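Local coordinates for VgrG protein (Vibrio cholerae, PDB 4DTH), which carries an actin cross-linking toxin domain that binds ATP and magnesium and probably uses them to join G-actin subunits covalently, at residues Ser23-Glu28 against Cys96-Lys101; Glu30-Val35 against Thr165-Pro170; Met59-Met64 against Glu90-Pro95; Ser171-Thr176 against Ser361-Thr366. All blocks are in the same frame, centred on the assembly; numbering follows the deposited sequence.

Interaction 1 of 4, residues Ser23-Glu28 against Cys96-Lys101. With MG (magnesium ion), chain E; ATP (adenosine-5'-triphosphate), chain B.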
# COMPACT_ATOMS: atom_id res chain seq x y z
N SER A 23 -1.45 -13.48 9.82
CA SER A 23 -1.25 -12.68 8.62
C SER A 23 -2.53 -12.05 8.11
O SER A 23 -3.61 -12.64 8.24
CB SER A 23 -0.56 -13.48 7.52
OG SER A 23 -1.34 -14.60 7.14
N SER A 24 -2.41 -10.83 7.56
CA SER A 24 -3.55 -10.07 7.06
C SER A 24 -3.38 -9.65 5.60
O SER A 24 -2.25 -9.62 5.10
CB SER A 24 -3.79 -8.84 7.92
OG SER A 24 -2.58 -8.09 8.00
N ILE A 25 -4.50 -9.33 4.93
CA ILE A 25 -4.46 -8.90 3.55
C ILE A 25 -5.45 -7.78 3.29
O ILE A 25 -6.57 -7.81 3.80
CB ILE A 25 -4.63 -10.10 2.56
CG1 ILE A 25 -4.39 -9.68 1.09
CG2 ILE A 25 -5.98 -10.82 2.74
CD1 ILE A 25 -3.87 -10.77 0.18
N GLY A 26 -5.01 -6.82 2.49
CA GLY A 26 -5.81 -5.71 2.00
C GLY A 26 -5.66 -5.63 0.50
O GLY A 26 -4.67 -6.13 -0.05
N ILE A 27 -6.65 -5.05 -0.18
CA ILE A 27 -6.61 -4.93 -1.64
C ILE A 27 -6.95 -3.51 -2.07
O ILE A 27 -7.68 -2.80 -1.38
CB ILE A 27 -7.49 -5.99 -2.39
CG1 ILE A 27 -9.00 -5.83 -2.06
CG2 ILE A 27 -6.99 -7.44 -2.14
CD1 ILE A 27 -9.99 -6.63 -2.96
N GLU A 28 -6.39 -3.10 -3.22
CA GLU A 28 -6.61 -1.79 -3.84
C GLU A 28 -7.07 -2.08 -5.24
O GLU A 28 -6.49 -2.92 -5.93
CB GLU A 28 -5.33 -0.95 -3.86
CG GLU A 28 -4.91 -0.48 -2.48
CD GLU A 28 -3.49 0.04 -2.43
OE1 GLU A 28 -2.54 -0.73 -2.70
OE2 GLU A 28 -3.32 1.24 -2.12
N CYS A 96 -8.36 -7.93 6.23
CA CYS A 96 -8.96 -9.09 6.89
C CYS A 96 -7.89 -10.15 7.08
O CYS A 96 -6.78 -10.00 6.55
CB CYS A 96 -10.16 -9.62 6.12
SG CYS A 96 -9.77 -10.30 4.48
N GLU A 97 -8.20 -11.21 7.84
CA GLU A 97 -7.26 -12.30 8.01
C GLU A 97 -7.11 -13.01 6.67
O GLU A 97 -8.10 -13.20 5.96
CB GLU A 97 -7.76 -13.29 9.07
CG GLU A 97 -7.97 -12.64 10.43
CD GLU A 97 -8.73 -13.46 11.45
OE1 GLU A 97 -9.34 -12.84 12.36
OE2 GLU A 97 -8.72 -14.71 11.36
N MET A 98 -5.86 -13.33 6.28
CA MET A 98 -5.55 -13.98 5.01
C MET A 98 -6.27 -15.30 4.78
O MET A 98 -6.62 -15.61 3.65
CB MET A 98 -4.05 -14.21 4.87
CG MET A 98 -3.35 -13.07 4.25
SD MET A 98 -1.72 -13.53 3.67
CE MET A 98 -2.08 -13.99 2.01
N ASP A 99 -6.51 -16.06 5.85
CA ASP A 99 -7.19 -17.35 5.76
C ASP A 99 -8.70 -17.26 6.05
O ASP A 99 -9.36 -18.29 6.22
CB ASP A 99 -6.48 -18.39 6.65
CG ASP A 99 -6.41 -18.05 8.13
OD1 ASP A 99 -6.98 -17.01 8.54
OD2 ASP A 99 -5.77 -18.82 8.87
N ASP A 100 -9.25 -16.03 6.12
CA ASP A 100 -10.68 -15.84 6.38
C ASP A 100 -11.39 -15.77 5.03
O ASP A 100 -11.58 -14.69 4.46
CB ASP A 100 -10.94 -14.61 7.27
CG ASP A 100 -12.39 -14.42 7.71
OD1 ASP A 100 -13.29 -14.99 7.06
OD2 ASP A 100 -12.62 -13.62 8.64
N LYS A 101 -11.77 -16.95 4.51
CA LYS A 101 -12.43 -17.10 3.21
C LYS A 101 -13.68 -16.24 3.04
O LYS A 101 -13.82 -15.58 2.00
CB LYS A 101 -12.76 -18.57 2.93
CG LYS A 101 -11.55 -19.41 2.58
CD LYS A 101 -12.01 -20.82 2.31
CE LYS A 101 -10.87 -21.79 2.20
NZ LYS A 101 -11.31 -23.16 2.57
MG MG E . -4.71 3.38 -1.79
PG ATP B . 0.81 4.69 -0.65
O1G ATP B . 1.37 3.47 -1.30
O2G ATP B . 1.73 5.20 0.43
O3G ATP B . 0.57 5.80 -1.63
PB ATP B . -1.65 4.89 0.83
O1B ATP B . -1.05 5.74 1.88
O2B ATP B . -2.52 5.76 -0.05
O3B ATP B . -0.58 4.26 0.01
PA ATP B . -2.34 2.87 2.70
O1A ATP B . -1.03 3.20 3.31
O2A ATP B . -3.43 3.17 3.73
O3A ATP B . -2.54 3.74 1.50
O5' ATP B . -2.34 1.32 2.28
C5' ATP B . -3.61 0.77 1.91
C4' ATP B . -3.54 -0.72 1.67
O4' ATP B . -3.01 -1.38 2.85
C3' ATP B . -4.91 -1.36 1.43
O3' ATP B . -4.84 -2.45 0.52
C2' ATP B . -5.29 -1.82 2.83
O2' ATP B . -6.33 -2.78 2.86
C1' ATP B . -3.95 -2.36 3.29
N9 ATP B . -3.79 -2.58 4.73
C8 ATP B . -3.92 -1.66 5.73
N7 ATP B . -3.70 -2.16 6.93
C5 ATP B . -3.41 -3.50 6.69
C6 ATP B . -3.08 -4.57 7.54
N6 ATP B . -2.97 -4.46 8.87
N1 ATP B . -2.83 -5.77 6.97
C2 ATP B . -2.91 -5.88 5.64
N3 ATP B . -3.22 -4.95 4.74
C4 ATP B . -3.46 -3.77 5.33
O HOH W 1 -4.26 -15.49 8.15

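Interaction 2 of 4, residues Glu30-Val35 against Thr165-Pro170. With SO4 (sulfate ion), chain I.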
# COMPACT_ATOMS: atom_id res chain seq x y z
N GLU A 30 -8.51 -0.03 -8.62
CA GLU A 30 -8.86 1.17 -9.39
C GLU A 30 -9.92 0.82 -10.43
O GLU A 30 -9.77 -0.16 -11.16
CB GLU A 30 -7.61 1.79 -10.03
CG GLU A 30 -7.81 3.20 -10.56
CD GLU A 30 -6.61 3.75 -11.31
OE1 GLU A 30 -6.58 4.98 -11.53
OE2 GLU A 30 -5.70 2.97 -11.66
N LEU A 31 -10.99 1.58 -10.47
CA LEU A 31 -12.09 1.32 -11.40
C LEU A 31 -11.89 2.01 -12.74
O LEU A 31 -11.29 3.09 -12.80
CB LEU A 31 -13.43 1.77 -10.79
CG LEU A 31 -13.84 1.17 -9.44
CD1 LEU A 31 -15.16 1.72 -9.02
CD2 LEU A 31 -13.90 -0.37 -9.47
N ALA A 32 -12.40 1.39 -13.82
CA ALA A 32 -12.40 1.98 -15.15
C ALA A 32 -13.84 2.28 -15.53
O ALA A 32 -14.75 1.57 -15.12
CB ALA A 32 -11.78 1.03 -16.17
N GLY A 33 -14.03 3.35 -16.30
CA GLY A 33 -15.33 3.73 -16.83
C GLY A 33 -15.96 4.96 -16.22
O GLY A 33 -17.01 5.40 -16.71
N LEU A 34 -15.37 5.49 -15.14
CA LEU A 34 -15.90 6.67 -14.47
C LEU A 34 -14.82 7.45 -13.75
O LEU A 34 -13.68 6.99 -13.61
CB LEU A 34 -17.05 6.30 -13.48
CG LEU A 34 -16.73 5.35 -12.30
CD1 LEU A 34 -15.95 6.04 -11.19
CD2 LEU A 34 -17.99 4.88 -11.64
N VAL A 35 -15.21 8.62 -13.24
CA VAL A 35 -14.39 9.47 -12.39
C VAL A 35 -15.23 10.00 -11.23
O VAL A 35 -16.46 9.99 -11.30
CB VAL A 35 -13.76 10.64 -13.19
CG1 VAL A 35 -12.67 10.15 -14.16
CG2 VAL A 35 -14.83 11.49 -13.89
N THR A 165 -19.81 0.01 -18.84
CA THR A 165 -19.94 -0.92 -17.73
C THR A 165 -18.71 -0.58 -16.88
O THR A 165 -17.60 -0.44 -17.42
CB THR A 165 -19.94 -2.38 -18.21
OG1 THR A 165 -21.11 -2.57 -19.00
CG2 THR A 165 -19.95 -3.38 -17.04
N ILE A 166 -18.91 -0.40 -15.57
CA ILE A 166 -17.82 -0.08 -14.64
C ILE A 166 -17.08 -1.38 -14.37
O ILE A 166 -17.68 -2.38 -13.99
CB ILE A 166 -18.33 0.64 -13.37
CG1 ILE A 166 -19.08 1.95 -13.75
CG2 ILE A 166 -17.18 0.91 -12.38
CD1 ILE A 166 -18.37 2.88 -14.79
N THR A 167 -15.77 -1.36 -14.66
CA THR A 167 -14.92 -2.54 -14.63
C THR A 167 -13.68 -2.44 -13.76
O THR A 167 -13.30 -1.36 -13.31
CB THR A 167 -14.54 -2.94 -16.08
OG1 THR A 167 -13.82 -1.86 -16.68
CG2 THR A 167 -15.78 -3.33 -16.95
N MET A 168 -13.04 -3.59 -13.56
CA MET A 168 -11.79 -3.72 -12.82
C MET A 168 -10.85 -4.62 -13.62
O MET A 168 -11.33 -5.44 -14.42
CB MET A 168 -12.01 -4.21 -11.38
CG MET A 168 -13.12 -5.21 -11.25
SD MET A 168 -13.76 -5.38 -9.59
CE MET A 168 -14.99 -4.08 -9.52
N THR A 169 -9.53 -4.43 -13.48
CA THR A 169 -8.53 -5.18 -14.26
C THR A 169 -7.24 -5.39 -13.45
O THR A 169 -6.96 -4.54 -12.61
CB THR A 169 -8.33 -4.47 -15.62
OG1 THR A 169 -7.72 -5.35 -16.57
CG2 THR A 169 -7.58 -3.14 -15.52
N PRO A 170 -6.42 -6.46 -13.70
CA PRO A 170 -5.19 -6.63 -12.91
C PRO A 170 -4.26 -5.42 -12.85
O PRO A 170 -3.71 -5.16 -11.78
CB PRO A 170 -4.51 -7.85 -13.56
CG PRO A 170 -5.66 -8.64 -14.10
CD PRO A 170 -6.60 -7.59 -14.63
S SO4 I . -4.21 -5.82 -17.63
O1 SO4 I . -3.25 -6.65 -16.89
O2 SO4 I . -5.08 -6.69 -18.43
O3 SO4 I . -5.04 -5.06 -16.70
O4 SO4 I . -3.48 -4.89 -18.51
O HOH W 2 -9.01 -2.76 -11.16

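Interaction 3 of 4, residues Met59-Met64 against Glu90-Pro95. With ATP (adenosine-5'-triphosphate), chain B.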
# COMPACT_ATOMS: atom_id res chain seq x y z
N MET A 59 -13.28 1.08 1.34
CA MET A 59 -13.45 2.52 1.25
C MET A 59 -13.59 2.95 -0.20
O MET A 59 -12.99 2.34 -1.09
CB MET A 59 -12.22 3.24 1.85
CG MET A 59 -12.03 3.01 3.33
SD MET A 59 -10.47 3.77 3.80
CE MET A 59 -10.42 3.41 5.52
N LEU A 60 -14.31 4.04 -0.43
CA LEU A 60 -14.42 4.67 -1.74
C LEU A 60 -13.47 5.85 -1.70
O LEU A 60 -13.61 6.73 -0.83
CB LEU A 60 -15.86 5.15 -2.01
CG LEU A 60 -16.81 4.10 -2.57
CD1 LEU A 60 -17.33 3.18 -1.49
CD2 LEU A 60 -17.97 4.76 -3.26
N THR A 61 -12.45 5.84 -2.56
CA THR A 61 -11.44 6.90 -2.55
C THR A 61 -11.19 7.50 -3.92
O THR A 61 -11.41 6.83 -4.95
CB THR A 61 -10.08 6.37 -1.98
OG1 THR A 61 -9.45 5.51 -2.94
CG2 THR A 61 -10.20 5.64 -0.64
N LYS A 62 -10.66 8.72 -3.94
CA LYS A 62 -10.15 9.34 -5.16
C LYS A 62 -8.72 8.81 -5.29
O LYS A 62 -8.06 8.52 -4.28
CB LYS A 62 -10.20 10.88 -5.12
CG LYS A 62 -9.48 11.55 -3.95
CD LYS A 62 -9.33 13.05 -4.19
CE LYS A 62 -8.83 13.76 -2.96
NZ LYS A 62 -8.48 15.18 -3.23
N ASP A 63 -8.24 8.66 -6.52
CA ASP A 63 -6.91 8.10 -6.72
C ASP A 63 -6.05 8.99 -7.62
O ASP A 63 -5.40 9.91 -7.12
CB ASP A 63 -7.04 6.65 -7.23
CG ASP A 63 -5.77 5.84 -7.43
OD1 ASP A 63 -4.71 6.24 -6.89
OD2 ASP A 63 -5.84 4.78 -8.10
N MET A 64 -6.07 8.75 -8.94
CA MET A 64 -5.24 9.49 -9.90
C MET A 64 -5.92 10.77 -10.33
O MET A 64 -7.03 10.70 -10.87
CB MET A 64 -4.92 8.63 -11.14
CG MET A 64 -4.30 7.30 -10.82
SD MET A 64 -2.74 7.47 -9.94
CE MET A 64 -2.36 5.74 -9.67
N GLU A 90 -10.77 4.57 -6.61
CA GLU A 90 -10.10 3.36 -6.17
C GLU A 90 -10.83 2.79 -4.96
O GLU A 90 -11.08 3.52 -3.99
CB GLU A 90 -8.63 3.64 -5.86
CG GLU A 90 -7.86 2.39 -5.46
CD GLU A 90 -6.43 2.68 -5.07
OE1 GLU A 90 -6.20 3.62 -4.27
OE2 GLU A 90 -5.53 1.95 -5.54
N LEU A 91 -11.16 1.50 -5.02
CA LEU A 91 -11.82 0.80 -3.92
C LEU A 91 -10.72 0.14 -3.10
O LEU A 91 -9.89 -0.59 -3.65
CB LEU A 91 -12.86 -0.23 -4.42
CG LEU A 91 -13.91 0.27 -5.43
CD1 LEU A 91 -14.95 -0.81 -5.70
CD2 LEU A 91 -14.59 1.56 -4.96
N VAL A 92 -10.65 0.51 -1.81
CA VAL A 92 -9.56 0.07 -0.90
C VAL A 92 -10.17 -0.74 0.23
O VAL A 92 -10.91 -0.19 1.05
CB VAL A 92 -8.75 1.30 -0.38
CG1 VAL A 92 -7.64 0.86 0.56
CG2 VAL A 92 -8.18 2.12 -1.54
N SER A 93 -9.89 -2.05 0.27
CA SER A 93 -10.51 -2.87 1.30
C SER A 93 -10.02 -2.58 2.71
O SER A 93 -8.89 -2.12 2.89
CB SER A 93 -10.34 -4.36 1.00
OG SER A 93 -9.02 -4.81 1.27
N TYR A 94 -10.88 -2.85 3.70
CA TYR A 94 -10.50 -2.86 5.11
C TYR A 94 -9.80 -4.22 5.22
O TYR A 94 -10.33 -5.22 4.71
CB TYR A 94 -11.73 -2.80 6.03
CG TYR A 94 -12.25 -1.39 6.15
CD1 TYR A 94 -13.11 -0.85 5.20
CD2 TYR A 94 -11.82 -0.56 7.18
CE1 TYR A 94 -13.56 0.46 5.28
CE2 TYR A 94 -12.27 0.77 7.28
CZ TYR A 94 -13.14 1.27 6.33
OH TYR A 94 -13.58 2.57 6.40
N PRO A 95 -8.57 -4.30 5.77
CA PRO A 95 -7.88 -5.59 5.82
C PRO A 95 -8.64 -6.67 6.57
O PRO A 95 -9.48 -6.36 7.43
CB PRO A 95 -6.55 -5.26 6.51
CG PRO A 95 -6.87 -4.02 7.33
CD PRO A 95 -7.75 -3.24 6.41
PG ATP B . 0.81 4.69 -0.65
O1G ATP B . 1.37 3.47 -1.30
O2G ATP B . 1.73 5.20 0.43
O3G ATP B . 0.57 5.80 -1.63
PB ATP B . -1.65 4.89 0.83
O1B ATP B . -1.05 5.74 1.88
O2B ATP B . -2.52 5.76 -0.05
O3B ATP B . -0.58 4.26 0.01
PA ATP B . -2.34 2.87 2.70
O1A ATP B . -1.03 3.20 3.31
O2A ATP B . -3.43 3.17 3.73
O3A ATP B . -2.54 3.74 1.50
O5' ATP B . -2.34 1.32 2.28
C5' ATP B . -3.61 0.77 1.91
C4' ATP B . -3.54 -0.72 1.67
O4' ATP B . -3.01 -1.38 2.85
C3' ATP B . -4.91 -1.36 1.43
O3' ATP B . -4.84 -2.45 0.52
C2' ATP B . -5.29 -1.82 2.83
O2' ATP B . -6.33 -2.78 2.86
C1' ATP B . -3.95 -2.36 3.29
N9 ATP B . -3.79 -2.58 4.73
C8 ATP B . -3.92 -1.66 5.73
N7 ATP B . -3.70 -2.16 6.93
C5 ATP B . -3.41 -3.50 6.69
C6 ATP B . -3.08 -4.57 7.54
N6 ATP B . -2.97 -4.46 8.87
N1 ATP B . -2.83 -5.77 6.97
C2 ATP B . -2.91 -5.88 5.64
N3 ATP B . -3.22 -4.95 4.74
C4 ATP B . -3.46 -3.77 5.33
O HOH W 3 -6.67 5.92 -3.15
O HOH W 4 -3.36 3.90 -5.32

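Interaction 4 of 4, residues Ser171-Thr176 against Ser361-Thr366. With MG (magnesium ion), chain D; ATP (adenosine-5'-triphosphate), chain B; SO4 (sulfate ion), chain I.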
# COMPACT_ATOMS: atom_id res chain seq x y z
N SER A 171 -4.14 -4.65 -13.96
CA SER A 171 -3.32 -3.43 -13.97
C SER A 171 -3.82 -2.35 -13.01
O SER A 171 -3.06 -1.45 -12.67
CB SER A 171 -3.12 -2.89 -15.39
OG SER A 171 -4.30 -2.36 -15.96
N GLY A 172 -5.09 -2.43 -12.59
CA GLY A 172 -5.63 -1.48 -11.62
C GLY A 172 -5.64 -2.05 -10.21
O GLY A 172 -6.17 -1.42 -9.29
N GLN A 173 -5.04 -3.23 -10.02
CA GLN A 173 -5.08 -3.94 -8.75
C GLN A 173 -3.76 -4.17 -8.04
O GLN A 173 -2.76 -4.55 -8.66
CB GLN A 173 -5.80 -5.28 -8.92
CG GLN A 173 -7.28 -5.11 -9.30
CD GLN A 173 -8.00 -6.41 -9.60
OE1 GLN A 173 -7.43 -7.41 -10.04
NE2 GLN A 173 -9.31 -6.38 -9.42
N GLN A 174 -3.78 -4.00 -6.71
CA GLN A 174 -2.66 -4.33 -5.82
C GLN A 174 -3.20 -5.08 -4.62
O GLN A 174 -4.40 -5.02 -4.33
CB GLN A 174 -1.92 -3.08 -5.32
CG GLN A 174 -0.97 -2.47 -6.34
CD GLN A 174 -1.65 -1.36 -7.08
OE1 GLN A 174 -2.07 -0.36 -6.49
NE2 GLN A 174 -1.78 -1.52 -8.38
N ALA A 175 -2.31 -5.78 -3.92
CA ALA A 175 -2.62 -6.45 -2.68
C ALA A 175 -1.53 -6.10 -1.69
O ALA A 175 -0.36 -5.96 -2.08
CB ALA A 175 -2.68 -7.96 -2.89
N THR A 176 -1.91 -5.94 -0.41
CA THR A 176 -0.98 -5.65 0.68
C THR A 176 -1.11 -6.76 1.70
O THR A 176 -2.22 -7.04 2.15
CB THR A 176 -1.19 -4.23 1.23
OG1 THR A 176 -0.89 -3.29 0.18
CG2 THR A 176 -0.31 -3.93 2.44
N SER A 361 -6.73 -14.97 -6.21
CA SER A 361 -8.01 -15.38 -5.63
C SER A 361 -8.59 -14.33 -4.66
O SER A 361 -9.79 -14.37 -4.37
CB SER A 361 -7.88 -16.74 -4.95
OG SER A 361 -6.97 -16.68 -3.87
N TYR A 362 -7.75 -13.39 -4.16
CA TYR A 362 -8.18 -12.34 -3.23
C TYR A 362 -8.79 -11.14 -3.97
O TYR A 362 -9.36 -10.25 -3.33
CB TYR A 362 -6.98 -11.86 -2.38
CG TYR A 362 -6.47 -12.92 -1.41
CD1 TYR A 362 -7.01 -13.03 -0.14
CD2 TYR A 362 -5.45 -13.79 -1.78
CE1 TYR A 362 -6.55 -14.00 0.76
CE2 TYR A 362 -4.97 -14.76 -0.89
CZ TYR A 362 -5.53 -14.86 0.38
OH TYR A 362 -5.09 -15.81 1.26
N LEU A 363 -8.62 -11.09 -5.30
CA LEU A 363 -9.05 -9.94 -6.10
C LEU A 363 -10.34 -10.19 -6.87
O LEU A 363 -10.52 -11.26 -7.45
CB LEU A 363 -7.91 -9.51 -7.05
CG LEU A 363 -6.77 -8.61 -6.49
CD1 LEU A 363 -7.27 -7.23 -6.06
CD2 LEU A 363 -5.98 -9.29 -5.37
N PRO A 364 -11.26 -9.19 -6.89
CA PRO A 364 -12.49 -9.36 -7.67
C PRO A 364 -12.21 -9.29 -9.17
O PRO A 364 -11.30 -8.57 -9.60
CB PRO A 364 -13.37 -8.19 -7.21
CG PRO A 364 -12.41 -7.14 -6.76
CD PRO A 364 -11.18 -7.85 -6.26
N LYS A 365 -12.98 -10.05 -9.95
CA LYS A 365 -12.82 -10.12 -11.40
C LYS A 365 -14.15 -9.74 -12.06
O LYS A 365 -15.16 -10.37 -11.75
CB LYS A 365 -12.40 -11.55 -11.85
CG LYS A 365 -11.76 -12.44 -10.75
CD LYS A 365 -12.75 -13.47 -10.13
CE LYS A 365 -12.16 -14.23 -8.96
NZ LYS A 365 -13.11 -15.25 -8.41
N THR A 366 -14.15 -8.72 -12.97
CA THR A 366 -15.37 -8.32 -13.69
C THR A 366 -15.85 -9.52 -14.54
O THR A 366 -15.05 -10.12 -15.26
CB THR A 366 -15.15 -7.09 -14.60
OG1 THR A 366 -14.80 -5.96 -13.82
CG2 THR A 366 -16.38 -6.73 -15.44
MG MG D . -0.99 0.81 -4.55
PG ATP B . 0.81 4.69 -0.65
O1G ATP B . 1.37 3.47 -1.30
O2G ATP B . 1.73 5.20 0.43
O3G ATP B . 0.57 5.80 -1.63
PB ATP B . -1.65 4.89 0.83
O1B ATP B . -1.05 5.74 1.88
O2B ATP B . -2.52 5.76 -0.05
O3B ATP B . -0.58 4.26 0.01
PA ATP B . -2.34 2.87 2.70
O1A ATP B . -1.03 3.20 3.31
O2A ATP B . -3.43 3.17 3.73
O3A ATP B . -2.54 3.74 1.50
O5' ATP B . -2.34 1.32 2.28
C5' ATP B . -3.61 0.77 1.91
C4' ATP B . -3.54 -0.72 1.67
O4' ATP B . -3.01 -1.38 2.85
C3' ATP B . -4.91 -1.36 1.43
O3' ATP B . -4.84 -2.45 0.52
C2' ATP B . -5.29 -1.82 2.83
O2' ATP B . -6.33 -2.78 2.86
C1' ATP B . -3.95 -2.36 3.29
N9 ATP B . -3.79 -2.58 4.73
C8 ATP B . -3.92 -1.66 5.73
N7 ATP B . -3.70 -2.16 6.93
C5 ATP B . -3.41 -3.50 6.69
C6 ATP B . -3.08 -4.57 7.54
N6 ATP B . -2.97 -4.46 8.87
N1 ATP B . -2.83 -5.77 6.97
C2 ATP B . -2.91 -5.88 5.64
N3 ATP B . -3.22 -4.95 4.74
C4 ATP B . -3.46 -3.77 5.33
S SO4 I . -4.21 -5.82 -17.63
O1 SO4 I . -3.25 -6.65 -16.89
O2 SO4 I . -5.08 -6.69 -18.43
O3 SO4 I . -5.04 -5.06 -16.70
O4 SO4 I . -3.48 -4.89 -18.51
O HOH W 5 -8.74 -9.60 -11.11

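Interaction 1 of 4, residues Ser23-Glu28 against Cys96-Lys101
Ile25 and Cys96 form the hydrogen-bonded pair of an antiparallel beta ladder between strands 24-30 and 85-97, two of the strands that line the ATP site of this actin cross-linking domain. Three backbone bonds join the two segments. Ile25 N gives its hydrogen to Cys96 O at 2.9 Å, almost head-on to the carbonyl, and Cys96 N returns one to Ile25 O. Beyond the ladder, where residues Glu97 to Asp100 make a type I turn, Met98 N reaches Ser23 O at 3.1 Å in a nearly straight bond (177°). That same Ser23 O takes a hydrogen from a water which also accepts from Asp99 N, so the turn is held twice to the residue just before the strand.

The apolar contact belongs to Met98. Its flexible thioether chain crosses the branched Ile25 at about a right angle, laying Met98 CG 3.6 Å from Ile25 CB. Strand 173-180 and Tyr362 cover the isoleucine further.

Every second residue, Ser24, Gly26 and Glu28, faces the ligands. Gly26, with no side chain, leaves room for the ribose, and Glu28 OE2 binds a magnesium ion. At Ser24 a small hydroxyl is enough: with chi1 at 54°, OG is swung between backbone N and carbonyl carbon, and Ser24 OG donates to ATP N1 at 2.6 Å.

Interaction 2 of 4, residues Glu30-Val35 against Thr165-Pro170
Ile166 drives its CD1 methyl against the backbone of Gly33, 3.4 Å from Gly33 O, and this is the tight end of the contact. Gly33 suits the spot: its backbone turns with a positive phi (109°), and with no side chain it lets Ile166 CD1 lie directly on the peptide. Leu34 crosses Ile166 at about a right angle, bringing Leu34 CD2 to 3.8 Å from Ile166 CD1, while Ile166 CG2 turns to Leu31 CD1. Leu31 offers its second methyl, CD2, to Met168 CE at 3.9 Å, the two chains running alongside in one direction.

Between these groups Ala32 and Thr167 make a single antiparallel bridge, with Ala32 N to Thr167 O at 2.9 Å and Thr167 N to Ala32 O at 3.1 Å. The other side is looser: the exposed Ala32 puts only a methyl beside Thr167 OG1. Past Met168 the chains part, and a water spans the gap, giving a hydrogen to Glu30 O and accepting one from Thr169 N. The exposed Thr169 OG1 instead binds a sulfate ion, probably carried over from crystallisation.

Phe118 and Ile122 of helix 101-124 close over Ile166, Phe118 also meets Leu31 and Leu34, and strand 85-97 packs on the two leucines through Val89.

Interaction 3 of 4, residues Met59-Met64 against Glu90-Pro95
Glu90 O is gripped twice by Thr61: Thr61 N donates at 3.1 Å, and the hydroxyl OG1 donates at 2.8 Å from the opposite face of the carbonyl plane. The hydroxyl gets there because chi1 (73°) tucks OG1 between the backbone N and the carbonyl carbon. Threonine suits the position doubly, since the same OG1 also accepts a hydrogen from a water that donates another to Glu90 OE1, linking the carboxylate to the strand beside it, while CG2 lies near Val92.

Asp63 lays its carboxylate over that of Glu90, the two planes stacked and 10° apart with Asp63 OD2 3.8 Å from Glu90 OE2. Such close like charges would probably repel, a cost that the magnesium ion bound by Glu90 together with Glu28 may ease. A second water lies between the two acids.

Thr61 and Glu90 belong to an antiparallel ladder of strands 56-68 and 85-97, in which they and Met59-Val92 are hydrogen-bonded pairs and Leu60-Leu91 is a non-hydrogen-bonded one. Met59 N donates to Val92 O at 2.7 Å. Leu60 and Leu91 point together to the face covered by helix 101-124, whereas Val92 CG1 meets the ribose on the nucleotide side.

At the end of the ladder the extended Met59 crosses Tyr94 in an oblique Met-aromatic contact, Met59 SD 5.0 Å from the ring centroid and Met59 CE 3.6 Å from Tyr94 CZ; Tyr94 OH is hydrogen-bonded to Pro14 O. Next to them Ser93 O accepts a hydrogen from ATP O2' at 2.6 Å, and Pro95 sets its ring against the adenine, Pro95 CG 3.6 Å from ATP C5.

Interaction 4 of 4, residues Ser171-Thr176 against Ser361-Thr366
Gln173 reaches from its strand to the loop 361-366, meeting Leu363 first and Pro364 last. Its CB lies 3.8 Å from Leu363 CD1, and CG passes the same methyl. Next comes the amide carbon CD, 3.7 Å from Leu363 CD1. Chi2 is nearly straight (175°), which carries the amide past the leucine with OE1 beside Leu363 CB and NE2 at the loop backbone. There Gln173 NE2 donates to Pro364 O at 3.0 Å, with the donor in the carbonyl plane and the acceptor in the glutamine's own amide plane. A water giving hydrogens to both Gln173 OE1 and Pro364 O closes the group from the other end. Glutamine fits because its methylenes can lie on an apolar neighbour while its amide satisfies a loop carbonyl.

Leu363 also packs on the strand, its CD2 meeting Ala175 CB at 4.3 Å, a looser contact, in which alanine's small side chain suits a buried position facing the loop. Gln174, between them, has its CB directed away from the loop, and its OE1 binds a magnesium ion at 2.5 Å, in a site completed by Glu28 and Glu351.

Strand 173-180 runs between strands 24-30 and 343-352, while Pro364 in the loop packs on Lys108, Met111 and Leu112 of helix 101-124.

Interactions 1 and 3 are buried ladders sharing strand 85-97, which pairs with 24-30 in one and 56-68 in the other; Ser93 OG meets Ile27 N between them, and both line the ATP site. Interaction 4 is also buried, but there a side-chain amide and a leucine, not a ladder, join a strand to a loop. Interaction 2, about 22 Å from interaction 1 between centres, is partly exposed, with one bridge, apolar packing on its inner side and exposed residues on the other. It meets interaction 4 through Glu30 N with Gly172 O and Met168 N with Thr366 OG1. Carboxylates and an amide from interactions 1, 3 and 4 together supply magnesium ligands.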